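Local structure of assembly chaperone of ribosomal protein L4 (Acl4) (5TQB) at residues T201-W215 with R231-M243. The protein probably escorts newly made ribosomal protein L4 as its dedicated assembly chaperone, through a superhelical scaffold of tetratricopeptide-like helical repeats. Sequence-based numbering, arbitrary orientation.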
loop_
_atom_site.group_PDB
_atom_site.type_symbol
_atom_site.label_atom_id
_atom_site.label_comp_id
_atom_site.label_asym_id
_atom_site.label_seq_id
_atom_site.Cartn_x
_atom_site.Cartn_y
_atom_site.Cartn_z
ATOM N N THR B 201 5.655 -8.524 26.310
ATOM C CA THR B 201 5.361 -7.225 25.724
ATOM C C THR B 201 6.612 -6.462 25.313
ATOM O O THR B 201 6.642 -5.845 24.246
ATOM C CB THR B 201 4.533 -6.364 26.694
ATOM O OG1 THR B 201 3.303 -7.038 26.984
ATOM C CG2 THR B 201 4.221 -4.998 26.093
ATOM N N GLU B 202 7.643 -6.488 26.150
ATOM C CA GLU B 202 8.833 -5.703 25.863
ATOM C C GLU B 202 9.546 -6.239 24.627
ATOM O O GLU B 202 10.040 -5.467 23.804
ATOM C CB GLU B 202 9.783 -5.666 27.062
ATOM C CG GLU B 202 10.962 -4.715 26.875
ATOM C CD GLU B 202 10.534 -3.347 26.355
ATOM O OE1 GLU B 202 9.610 -2.744 26.945
ATOM O OE2 GLU B 202 11.108 -2.886 25.343
ATOM N N GLU B 203 9.584 -7.560 24.488
ATOM C CA GLU B 203 10.189 -8.165 23.312
ATOM C C GLU B 203 9.338 -7.895 22.077
ATOM O O GLU B 203 9.860 -7.812 20.968
ATOM C CB GLU B 203 10.384 -9.666 23.511
ATOM C CG GLU B 203 11.369 -10.003 24.619
ATOM C CD GLU B 203 11.676 -11.483 24.689
ATOM O OE1 GLU B 203 11.448 -12.085 25.757
ATOM O OE2 GLU B 203 12.142 -12.043 23.674
ATOM N N ALA B 204 8.029 -7.759 22.266
ATOM C CA ALA B 204 7.144 -7.407 21.161
ATOM C C ALA B 204 7.465 -6.003 20.660
ATOM O O ALA B 204 7.542 -5.774 19.455
ATOM C CB ALA B 204 5.685 -7.501 21.581
ATOM N N ARG B 205 7.655 -5.071 21.589
ATOM C CA ARG B 205 8.010 -3.700 21.238
ATOM C C ARG B 205 9.348 -3.676 20.514
ATOM O O ARG B 205 9.503 -2.998 19.499
ATOM C CB ARG B 205 8.082 -2.814 22.486
ATOM C CG ARG B 205 6.747 -2.610 23.185
ATOM C CD ARG B 205 6.824 -1.519 24.238
ATOM N NE ARG B 205 5.587 -1.425 25.011
ATOM C CZ ARG B 205 5.412 -1.918 26.237
ATOM N NH1 ARG B 205 6.397 -2.551 26.868
ATOM N NH2 ARG B 205 4.239 -1.775 26.840
ATOM N N GLU B 206 10.306 -4.426 21.050
ATOM C CA GLU B 206 11.640 -4.537 20.473
ATOM C C GLU B 206 11.572 -5.011 19.021
ATOM O O GLU B 206 12.257 -4.473 18.148
ATOM C CB GLU B 206 12.470 -5.515 21.301
ATOM C CG GLU B 206 13.936 -5.599 20.915
ATOM C CD GLU B 206 14.689 -6.634 21.735
ATOM O OE1 GLU B 206 15.861 -6.381 22.091
ATOM O OE2 GLU B 206 14.107 -7.704 22.024
ATOM N N ALA B 207 10.733 -6.012 18.772
ATOM C CA ALA B 207 10.576 -6.579 17.438
ATOM C C ALA B 207 9.936 -5.582 16.481
ATOM O O ALA B 207 10.373 -5.443 15.338
ATOM C CB ALA B 207 9.744 -7.848 17.503
ATOM N N LEU B 208 8.902 -4.891 16.946
ATOM C CA LEU B 208 8.185 -3.938 16.108
ATOM C C LEU B 208 9.053 -2.731 15.756
ATOM O O LEU B 208 9.006 -2.225 14.634
ATOM C CB LEU B 208 6.915 -3.475 16.817
ATOM C CG LEU B 208 5.747 -4.463 16.827
ATOM C CD1 LEU B 208 4.638 -3.965 17.740
ATOM C CD2 LEU B 208 5.203 -4.710 15.428
ATOM N N ARG B 209 9.843 -2.276 16.721
ATOM C CA ARG B 209 10.772 -1.174 16.507
ATOM C C ARG B 209 11.795 -1.562 15.445
ATOM O O ARG B 209 12.277 -0.716 14.689
ATOM C CB ARG B 209 11.484 -0.828 17.818
ATOM C CG ARG B 209 11.407 0.636 18.237
ATOM C CD ARG B 209 11.120 0.773 19.732
ATOM N NE ARG B 209 11.924 -0.145 20.537
ATOM C CZ ARG B 209 11.618 -0.537 21.773
ATOM N NH1 ARG B 209 10.515 -0.098 22.370
ATOM N NH2 ARG B 209 12.417 -1.377 22.414
ATOM N N ARG B 210 12.116 -2.850 15.384
ATOM C CA ARG B 210 13.072 -3.349 14.405
ATOM C C ARG B 210 12.472 -3.406 13.003
ATOM O O ARG B 210 13.134 -3.050 12.029
ATOM C CB ARG B 210 13.580 -4.732 14.803
ATOM C CG ARG B 210 14.459 -5.358 13.746
ATOM C CD ARG B 210 15.361 -6.412 14.323
ATOM N NE ARG B 210 16.262 -6.941 13.309
ATOM C CZ ARG B 210 17.179 -7.872 13.537
ATOM N NH1 ARG B 210 17.323 -8.383 14.752
ATOM N NH2 ARG B 210 17.953 -8.293 12.546
ATOM N N SER B 211 11.226 -3.859 12.904
ATOM C CA SER B 211 10.552 -3.947 11.617
ATOM C C SER B 211 10.370 -2.564 11.009
ATOM O O SER B 211 10.510 -2.388 9.803
ATOM C CB SER B 211 9.189 -4.622 11.764
ATOM O OG SER B 211 8.287 -3.794 12.475
ATOM N N LEU B 212 10.054 -1.585 11.849
ATOM C CA LEU B 212 9.862 -0.216 11.389
ATOM C C LEU B 212 11.165 0.378 10.867
ATOM O O LEU B 212 11.172 1.106 9.878
ATOM C CB LEU B 212 9.320 0.649 12.526
ATOM C CG LEU B 212 7.859 0.405 12.904
ATOM C CD1 LEU B 212 7.546 1.026 14.256
ATOM C CD2 LEU B 212 6.942 0.968 11.838
ATOM N N GLY B 213 12.270 0.055 11.529
ATOM C CA GLY B 213 13.567 0.586 11.151
ATOM C C GLY B 213 14.044 0.099 9.795
ATOM O O GLY B 213 15.066 0.561 9.291
ATOM N N LEU B 214 13.299 -0.829 9.203
ATOM C CA LEU B 214 13.664 -1.410 7.919
ATOM C C LEU B 214 12.933 -0.772 6.742
ATOM O O LEU B 214 13.217 -1.113 5.595
ATOM C CB LEU B 214 13.395 -2.919 7.928
ATOM C CG LEU B 214 14.263 -3.743 8.882
ATOM C CD1 LEU B 214 13.700 -5.136 9.036
ATOM C CD2 LEU B 214 15.704 -3.815 8.402
ATOM N N TRP B 215 12.001 0.145 7.004
ATOM C CA TRP B 215 11.224 0.737 5.910
ATOM C C TRP B 215 10.733 2.176 6.113
ATOM O O TRP B 215 10.474 2.872 5.131
ATOM C CB TRP B 215 10.033 -0.163 5.555
ATOM C CG TRP B 215 8.944 -0.191 6.588
ATOM C CD1 TRP B 215 8.837 -1.053 7.638
ATOM C CD2 TRP B 215 7.803 0.676 6.663
ATOM N NE1 TRP B 215 7.703 -0.778 8.365
ATOM C CE2 TRP B 215 7.051 0.280 7.789
ATOM C CE3 TRP B 215 7.346 1.750 5.888
ATOM C CZ2 TRP B 215 5.868 0.916 8.163
ATOM C CZ3 TRP B 215 6.168 2.382 6.259
ATOM C CH2 TRP B 215 5.443 1.962 7.388
ATOM N N ARG B 231 0.403 -3.388 6.607
ATOM C CA ARG B 231 0.617 -2.235 7.482
ATOM C C ARG B 231 -0.600 -1.960 8.357
ATOM O O ARG B 231 -0.491 -1.306 9.389
ATOM C CB ARG B 231 0.984 -0.992 6.671
ATOM C CG ARG B 231 2.490 -0.816 6.478
ATOM C CD ARG B 231 2.830 -0.345 5.085
ATOM N NE ARG B 231 2.429 1.034 4.866
ATOM C CZ ARG B 231 2.129 1.554 3.680
ATOM N NH1 ARG B 231 2.170 0.815 2.581
ATOM N NH2 ARG B 231 1.777 2.826 3.602
ATOM N N VAL B 232 -1.759 -2.456 7.945
ATOM C CA VAL B 232 -2.946 -2.376 8.777
ATOM C C VAL B 232 -2.727 -3.266 9.997
ATOM O O VAL B 232 -2.930 -2.837 11.134
ATOM C CB VAL B 232 -4.213 -2.813 8.014
ATOM C CG1 VAL B 232 -5.428 -2.851 8.945
ATOM C CG2 VAL B 232 -4.473 -1.876 6.848
ATOM N N SER B 233 -2.297 -4.500 9.750
ATOM C CA SER B 233 -1.987 -5.443 10.816
ATOM C C SER B 233 -0.959 -4.844 11.762
ATOM O O SER B 233 -1.040 -5.017 12.987
ATOM C CB SER B 233 -1.461 -6.749 10.221
ATOM O OG SER B 233 -0.765 -7.523 11.181
ATOM N N LEU B 234 0.001 -4.125 11.191
ATOM C CA LEU B 234 1.042 -3.483 11.982
ATOM C C LEU B 234 0.446 -2.489 12.978
ATOM O O LEU B 234 0.816 -2.485 14.150
ATOM C CB LEU B 234 2.043 -2.775 11.070
ATOM C CG LEU B 234 3.112 -1.945 11.776
ATOM C CD1 LEU B 234 4.013 -2.841 12.619
ATOM C CD2 LEU B 234 3.912 -1.161 10.762
ATOM N N VAL B 235 -0.476 -1.652 12.512
ATOM C CA VAL B 235 -1.088 -0.642 13.371
ATOM C C VAL B 235 -1.780 -1.277 14.577
ATOM O O VAL B 235 -1.731 -0.730 15.679
ATOM C CB VAL B 235 -2.092 0.226 12.593
ATOM C CG1 VAL B 235 -2.885 1.122 13.526
ATOM C CG2 VAL B 235 -1.364 1.082 11.575
ATOM N N ARG B 236 -2.427 -2.420 14.358
ATOM C CA ARG B 236 -3.121 -3.129 15.427
ATOM C C ARG B 236 -2.106 -3.611 16.462
ATOM O O ARG B 236 -2.345 -3.517 17.667
ATOM C CB ARG B 236 -3.922 -4.310 14.867
ATOM C CG ARG B 236 -5.144 -3.909 14.040
ATOM C CD ARG B 236 -5.699 -5.080 13.215
ATOM N NE ARG B 236 -6.176 -6.194 14.044
ATOM C CZ ARG B 236 -7.454 -6.447 14.338
ATOM N NH1 ARG B 236 -8.430 -5.673 13.878
ATOM N NH2 ARG B 236 -7.765 -7.492 15.098
ATOM N N LEU B 237 -0.964 -4.094 15.983
ATOM C CA LEU B 237 0.119 -4.515 16.864
ATOM C C LEU B 237 0.692 -3.340 17.655
ATOM O O LEU B 237 1.040 -3.489 18.823
ATOM C CB LEU B 237 1.241 -5.180 16.065
ATOM C CG LEU B 237 0.899 -6.472 15.317
ATOM C CD1 LEU B 237 2.105 -6.936 14.535
ATOM C CD2 LEU B 237 0.438 -7.557 16.255
ATOM N N LEU B 238 0.798 -2.180 17.012
ATOM C CA LEU B 238 1.379 -0.992 17.639
ATOM C C LEU B 238 0.503 -0.410 18.752
ATOM O O LEU B 238 1.013 0.045 19.777
ATOM C CB LEU B 238 1.630 0.091 16.590
ATOM C CG LEU B 238 2.784 -0.128 15.612
ATOM C CD1 LEU B 238 2.789 0.983 14.581
ATOM C CD2 LEU B 238 4.120 -0.182 16.334
ATOM N N ILE B 239 -0.809 -0.400 18.540
ATOM C CA ILE B 239 -1.733 0.092 19.553
ATOM C C ILE B 239 -1.795 -0.911 20.705
ATOM O O ILE B 239 -1.915 -0.529 21.867
ATOM C CB ILE B 239 -3.139 0.319 18.969
ATOM C CG1 ILE B 239 -3.083 1.363 17.857
ATOM C CG2 ILE B 239 -4.103 0.806 20.041
ATOM C CD1 ILE B 239 -4.318 1.388 16.984
ATOM N N GLU B 240 -1.695 -2.191 20.365
ATOM C CA GLU B 240 -1.723 -3.266 21.343
ATOM C C GLU B 240 -0.637 -3.089 22.401
ATOM O O GLU B 240 -0.914 -3.181 23.598
ATOM C CB GLU B 240 -1.551 -4.616 20.641
ATOM C CG GLU B 240 -1.674 -5.831 21.559
ATOM C CD GLU B 240 -3.106 -6.124 21.971
ATOM O OE1 GLU B 240 -3.987 -6.138 21.085
ATOM O OE2 GLU B 240 -3.350 -6.344 23.180
ATOM N N VAL B 241 0.592 -2.825 21.958
ATOM C CA VAL B 241 1.735 -2.731 22.869
ATOM C C VAL B 241 2.158 -1.285 23.151
ATOM O O VAL B 241 3.328 -1.017 23.435
ATOM C CB VAL B 241 2.942 -3.532 22.337
ATOM C CG1 VAL B 241 2.572 -5.001 22.170
ATOM C CG2 VAL B 241 3.422 -2.958 21.027
ATOM N N ASP B 242 1.202 -0.364 23.060
ATOM C CA ASP B 242 1.365 1.009 23.553
ATOM C C ASP B 242 2.408 1.840 22.808
ATOM O O ASP B 242 3.135 2.622 23.423
ATOM C CB ASP B 242 1.698 1.003 25.049
ATOM C CG ASP B 242 0.670 0.252 25.873
ATOM O OD1 ASP B 242 -0.382 0.850 26.193
ATOM O OD2 ASP B 242 0.912 -0.933 26.197
HETATM N N MSE B 243 2.478 1.667 21.489
HETATM C CA MSE B 243 3.315 2.510 20.643
HETATM C C MSE B 243 2.420 3.328 19.711
HETATM O O MSE B 243 2.530 3.257 18.482
HETATM C CB MSE B 243 4.312 1.661 19.852
HETATM C CG MSE B 243 5.551 1.267 20.646
HETATM SE SE MSE B 243 6.796 0.185 19.597
HETATM C CE MSE B 243 5.744 -1.415 19.562
#
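Arg205 NE donates a hydrogen bond of 2.8 Å to Val241 O, the carbonyl of the first residue to leave the helix 228-240, and so illustrates how an arginine can seal a helix end. CG lies anti to its carbonyl carbon (chi1 -66°) and the chain runs on extended to NE, which carries the guanidinium across the helix terminus. At the edge of that group, Arg205 NH2 makes a weak hydrogen bond of 3.5 Å to Asp242 OD2, part of a salt bridge, while NH1 holds Glu202 OE1, approached from above the carboxylate plane. Glu202 in turn pairs with Arg209, and Asp242 OD2 also forms a salt bridge, its stronger one, with a basic side chain on the chain of another protein. Asp242, at positive phi, is the C' residue of a Schellman motif closed by Met243 N to Leu238 O.

Next to this charged end lies an apolar seam. Leu208 splits its branches: CD1 packs on Val241 CG2 (3.6 Å) and the CE methyl of Met243 (selenomethionine), CD2 on Leu234 CD1 (3.6 Å) and Leu237. Further along, Leu234 CD2 touches both Leu212 CD2 and, at 3.9 Å, Trp215 CZ2 on the edge of the indole, and Arg231 CD covers one face of that ring. The axes of helices 201-212 and 231-240 come within 10.5 Å at 140°, a roughly antiparallel pairing consistent with a tetratricopeptide-like array. Charge at one end and apolar packing along the rest probably help hold the turn at Asp242.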